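Local coordinates for protein (hdlp (histone deacetylase-like protein)) (Aquifex aeolicus, PDB 1C3P) that probably removes acetyl groups with the help of a bound zinc ion, as its relatives the histone deacetylases do, at residues Leu30-Ile41 with Ala303-Cys311. Sequence-based numbering, arbitrary orientation.
Sequences LLLRFKDAMNLI and ARAWTLIWC. Unlike the reference sequence in segment 30-41: Lys35 (reference Leu).
Trp310 donates its indole N-H to the backbone carbonyl of Leu40, just past the Schellman motif at Asn39 that ends helix 28-37, with NE1 2.9 Å from O. The oxygen lies in the indole plane, though the bond is bent, at 134° about the hydrogen. With CG anti to the backbone N (chi1 180°), the indole reaches out to that loop, and the Lys35 chain crosses it at about a right angle, CE over one face and CD 3.3 Å from Trp310 CD1. A leucine in place of Trp310 would probably leave the Leu40 carbonyl without this donor and the Lys35 methylenes without a flat surface to pack on. Ala303 CB makes a CH-pi contact over one face of Phe34, 4.1 Å from the ring centroid, and Met38 CG covers the other, both toward the rim. Thr307 OG1 meets the ring edge at Phe34 CD2 (3.1 Å) while donating to Ala303 O, which Thr307 N reaches from the opposite face of the carbonyl plane. Leu40 CD1 touches both Thr307 CG2 and Cys311 SG. Leu31 CD1 packs 3.9 Å from CE3 of Trp306, whose side chain lies about 8 Å from that of the zinc ligand Asp168. The axes of helical segments 30-37 and 303-311 cross at -66°. Helix 324-332 packs on Phe34, and strand 4-8 of the parallel sheet touches Lys35 and Trp310.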
loop_
_atom_site.group_PDB
_atom_site.type_symbol
_atom_site.label_atom_id
_atom_site.label_comp_id
_atom_site.label_asym_id
_atom_site.label_seq_id
_atom_site.Cartn_x
_atom_site.Cartn_y
_atom_site.Cartn_z
ATOM N N LEU A 30 -12.022 -6.434 7.216
ATOM C CA LEU A 30 -12.957 -5.391 7.588
ATOM C C LEU A 30 -13.516 -4.754 6.322
ATOM O O LEU A 30 -14.692 -4.429 6.281
ATOM C CB LEU A 30 -12.281 -4.333 8.465
ATOM C CG LEU A 30 -13.142 -3.167 8.991
ATOM C CD1 LEU A 30 -13.570 -2.282 7.853
ATOM C CD2 LEU A 30 -14.365 -3.709 9.733
ATOM N N LEU A 31 -12.674 -4.575 5.300
ATOM C CA LEU A 31 -13.127 -3.968 4.045
ATOM C C LEU A 31 -14.221 -4.848 3.443
ATOM O O LEU A 31 -15.261 -4.357 3.016
ATOM C CB LEU A 31 -11.984 -3.861 3.027
ATOM C CG LEU A 31 -11.914 -2.713 1.996
ATOM C CD1 LEU A 31 -11.233 -3.217 0.697
ATOM C CD2 LEU A 31 -13.276 -2.188 1.662
ATOM N N LEU A 32 -13.971 -6.148 3.398
ATOM C CA LEU A 32 -14.942 -7.072 2.837
ATOM C C LEU A 32 -16.263 -7.002 3.580
ATOM O O LEU A 32 -17.309 -6.915 2.951
ATOM C CB LEU A 32 -14.413 -8.513 2.859
ATOM C CG LEU A 32 -13.308 -8.898 1.869
ATOM C CD1 LEU A 32 -12.988 -10.388 1.998
ATOM C CD2 LEU A 32 -13.772 -8.609 0.453
ATOM N N ARG A 33 -16.214 -7.040 4.911
ATOM C CA ARG A 33 -17.443 -6.982 5.693
ATOM C C ARG A 33 -18.132 -5.640 5.514
ATOM O O ARG A 33 -19.356 -5.561 5.503
ATOM C CB ARG A 33 -17.155 -7.243 7.177
ATOM C CG ARG A 33 -16.686 -8.680 7.456
ATOM C CD ARG A 33 -16.743 -9.043 8.936
ATOM N NE ARG A 33 -15.871 -8.202 9.749
ATOM C CZ ARG A 33 -15.725 -8.328 11.065
ATOM N NH1 ARG A 33 -16.393 -9.264 11.722
ATOM N NH2 ARG A 33 -14.900 -7.523 11.723
ATOM N N PHE A 34 -17.339 -4.586 5.352
ATOM C CA PHE A 34 -17.878 -3.252 5.172
ATOM C C PHE A 34 -18.558 -3.108 3.808
ATOM O O PHE A 34 -19.684 -2.613 3.708
ATOM C CB PHE A 34 -16.757 -2.215 5.304
ATOM C CG PHE A 34 -17.247 -0.805 5.317
ATOM C CD1 PHE A 34 -17.882 -0.294 6.439
ATOM C CD2 PHE A 34 -17.102 0.011 4.192
ATOM C CE1 PHE A 34 -18.372 1.028 6.449
ATOM C CE2 PHE A 34 -17.582 1.325 4.184
ATOM C CZ PHE A 34 -18.221 1.835 5.322
ATOM N N LYS A 35 -17.909 -3.545 2.734
ATOM C CA LYS A 35 -18.588 -3.390 1.464
ATOM C C LYS A 35 -19.837 -4.250 1.390
ATOM O O LYS A 35 -20.783 -3.898 0.696
ATOM C CB LYS A 35 -17.663 -3.687 0.303
ATOM C CG LYS A 35 -16.702 -2.540 0.036
ATOM C CD LYS A 35 -15.787 -2.865 -1.107
ATOM C CE LYS A 35 -14.927 -4.056 -0.775
ATOM N NZ LYS A 35 -15.702 -5.295 -0.505
ATOM N N ASP A 36 -19.843 -5.365 2.107
ATOM C CA ASP A 36 -21.013 -6.231 2.107
ATOM C C ASP A 36 -22.125 -5.531 2.876
ATOM O O ASP A 36 -23.264 -5.462 2.406
ATOM C CB ASP A 36 -20.690 -7.583 2.752
ATOM C CG ASP A 36 -21.880 -8.541 2.733
ATOM O OD1 ASP A 36 -22.494 -8.722 1.658
ATOM O OD2 ASP A 36 -22.190 -9.122 3.787
ATOM N N ALA A 37 -21.795 -5.002 4.052
ATOM C CA ALA A 37 -22.786 -4.291 4.865
ATOM C C ALA A 37 -23.403 -3.121 4.080
ATOM O O ALA A 37 -24.589 -2.830 4.231
ATOM C CB ALA A 37 -22.137 -3.787 6.180
ATOM N N MET A 38 -22.601 -2.474 3.232
ATOM C CA MET A 38 -23.046 -1.331 2.401
ATOM C C MET A 38 -23.691 -1.782 1.078
ATOM O O MET A 38 -24.135 -0.946 0.271
ATOM C CB MET A 38 -21.848 -0.430 2.059
ATOM C CG MET A 38 -21.210 0.273 3.237
ATOM S SD MET A 38 -22.234 1.647 3.777
ATOM C CE MET A 38 -22.179 2.662 2.294
ATOM N N ASN A 39 -23.721 -3.096 0.865
ATOM C CA ASN A 39 -24.261 -3.714 -0.347
ATOM C C ASN A 39 -23.563 -3.156 -1.573
ATOM O O ASN A 39 -24.201 -2.835 -2.588
ATOM C CB ASN A 39 -25.776 -3.495 -0.445
ATOM C CG ASN A 39 -26.505 -4.027 0.762
ATOM O OD1 ASN A 39 -26.301 -5.167 1.157
ATOM N ND2 ASN A 39 -27.361 -3.201 1.362
ATOM N N LEU A 40 -22.240 -3.032 -1.471
ATOM C CA LEU A 40 -21.446 -2.501 -2.573
ATOM C C LEU A 40 -20.575 -3.547 -3.272
ATOM O O LEU A 40 -19.685 -3.207 -4.047
ATOM C CB LEU A 40 -20.573 -1.336 -2.098
ATOM C CG LEU A 40 -21.340 -0.073 -1.688
ATOM C CD1 LEU A 40 -20.357 1.011 -1.276
ATOM C CD2 LEU A 40 -22.178 0.416 -2.848
ATOM N N ILE A 41 -20.855 -4.819 -3.015
ATOM C CA ILE A 41 -20.100 -5.878 -3.657
ATOM C C ILE A 41 -20.919 -7.169 -3.821
ATOM O O ILE A 41 -21.701 -7.535 -2.950
ATOM C CB ILE A 41 -18.790 -6.178 -2.870
ATOM C CG1 ILE A 41 -17.950 -7.177 -3.655
ATOM C CG2 ILE A 41 -19.099 -6.732 -1.495
ATOM C CD1 ILE A 41 -17.585 -6.687 -5.005
ATOM N N ALA A 303 -11.573 1.759 5.849
ATOM C CA ALA A 303 -12.802 1.254 5.255
ATOM C C ALA A 303 -13.486 2.202 4.295
ATOM O O ALA A 303 -13.883 1.801 3.200
ATOM C CB ALA A 303 -13.773 0.836 6.344
ATOM N N ARG A 304 -13.642 3.462 4.685
ATOM C CA ARG A 304 -14.323 4.389 3.805
ATOM C C ARG A 304 -13.507 4.732 2.566
ATOM O O ARG A 304 -14.050 4.815 1.464
ATOM C CB ARG A 304 -14.689 5.692 4.553
ATOM C CG ARG A 304 -15.659 5.553 5.747
ATOM C CD ARG A 304 -16.092 6.956 6.237
ATOM N NE ARG A 304 -14.930 7.820 6.383
ATOM C CZ ARG A 304 -14.943 9.148 6.316
ATOM N NH1 ARG A 304 -16.074 9.822 6.103
ATOM N NH2 ARG A 304 -13.800 9.805 6.436
ATOM N N ALA A 305 -12.201 4.917 2.740
ATOM C CA ALA A 305 -11.352 5.289 1.614
ATOM C C ALA A 305 -11.237 4.207 0.559
ATOM O O ALA A 305 -11.362 4.487 -0.634
ATOM C CB ALA A 305 -9.943 5.714 2.124
ATOM N N TRP A 306 -10.988 2.969 0.972
ATOM C CA TRP A 306 -10.905 1.915 -0.021
ATOM C C TRP A 306 -12.270 1.678 -0.632
ATOM O O TRP A 306 -12.372 1.213 -1.764
ATOM C CB TRP A 306 -10.350 0.619 0.568
ATOM C CG TRP A 306 -8.841 0.633 0.663
ATOM C CD1 TRP A 306 -7.988 1.447 -0.018
ATOM C CD2 TRP A 306 -8.024 -0.253 1.433
ATOM N NE1 TRP A 306 -6.683 1.124 0.277
ATOM C CE2 TRP A 306 -6.678 0.083 1.164
ATOM C CE3 TRP A 306 -8.297 -1.301 2.324
ATOM C CZ2 TRP A 306 -5.605 -0.595 1.759
ATOM C CZ3 TRP A 306 -7.234 -1.974 2.915
ATOM C CH2 TRP A 306 -5.901 -1.615 2.626
ATOM N N THR A 307 -13.325 1.991 0.111
ATOM C CA THR A 307 -14.657 1.815 -0.448
ATOM C C THR A 307 -14.794 2.785 -1.623
ATOM O O THR A 307 -15.348 2.423 -2.657
ATOM C CB THR A 307 -15.752 2.037 0.629
ATOM O OG1 THR A 307 -15.755 0.911 1.519
ATOM C CG2 THR A 307 -17.133 2.184 -0.007
ATOM N N LEU A 308 -14.277 4.007 -1.484
ATOM C CA LEU A 308 -14.333 4.958 -2.598
ATOM C C LEU A 308 -13.601 4.375 -3.813
ATOM O O LEU A 308 -14.055 4.495 -4.962
ATOM C CB LEU A 308 -13.703 6.306 -2.214
ATOM C CG LEU A 308 -14.425 7.132 -1.145
ATOM C CD1 LEU A 308 -13.733 8.501 -0.957
ATOM C CD2 LEU A 308 -15.882 7.327 -1.587
ATOM N N ILE A 309 -12.460 3.742 -3.564
ATOM C CA ILE A 309 -11.699 3.143 -4.650
ATOM C C ILE A 309 -12.509 2.027 -5.302
ATOM O O ILE A 309 -12.557 1.922 -6.528
ATOM C CB ILE A 309 -10.377 2.518 -4.155
ATOM C CG1 ILE A 309 -9.466 3.597 -3.567
ATOM C CG2 ILE A 309 -9.693 1.800 -5.306
ATOM C CD1 ILE A 309 -9.057 4.657 -4.569
ATOM N N TRP A 310 -13.144 1.187 -4.489
ATOM C CA TRP A 310 -13.915 0.083 -5.066
ATOM C C TRP A 310 -15.086 0.614 -5.904
ATOM O O TRP A 310 -15.351 0.115 -7.003
ATOM C CB TRP A 310 -14.413 -0.856 -3.970
ATOM C CG TRP A 310 -15.209 -1.988 -4.511
ATOM C CD1 TRP A 310 -16.533 -2.233 -4.285
ATOM C CD2 TRP A 310 -14.773 -2.975 -5.466
ATOM N NE1 TRP A 310 -16.950 -3.302 -5.042
ATOM C CE2 TRP A 310 -15.892 -3.776 -5.775
ATOM C CE3 TRP A 310 -13.548 -3.257 -6.089
ATOM C CZ2 TRP A 310 -15.824 -4.841 -6.681
ATOM C CZ3 TRP A 310 -13.478 -4.311 -6.989
ATOM C CH2 TRP A 310 -14.612 -5.092 -7.277
ATOM N N CYS A 311 -15.770 1.635 -5.392
ATOM C CA CYS A 311 -16.880 2.234 -6.127
ATOM C C CYS A 311 -16.413 2.802 -7.469
ATOM O O CYS A 311 -17.087 2.611 -8.475
ATOM C CB CYS A 311 -17.576 3.322 -5.284
ATOM S SG CYS A 311 -18.591 2.705 -3.896
#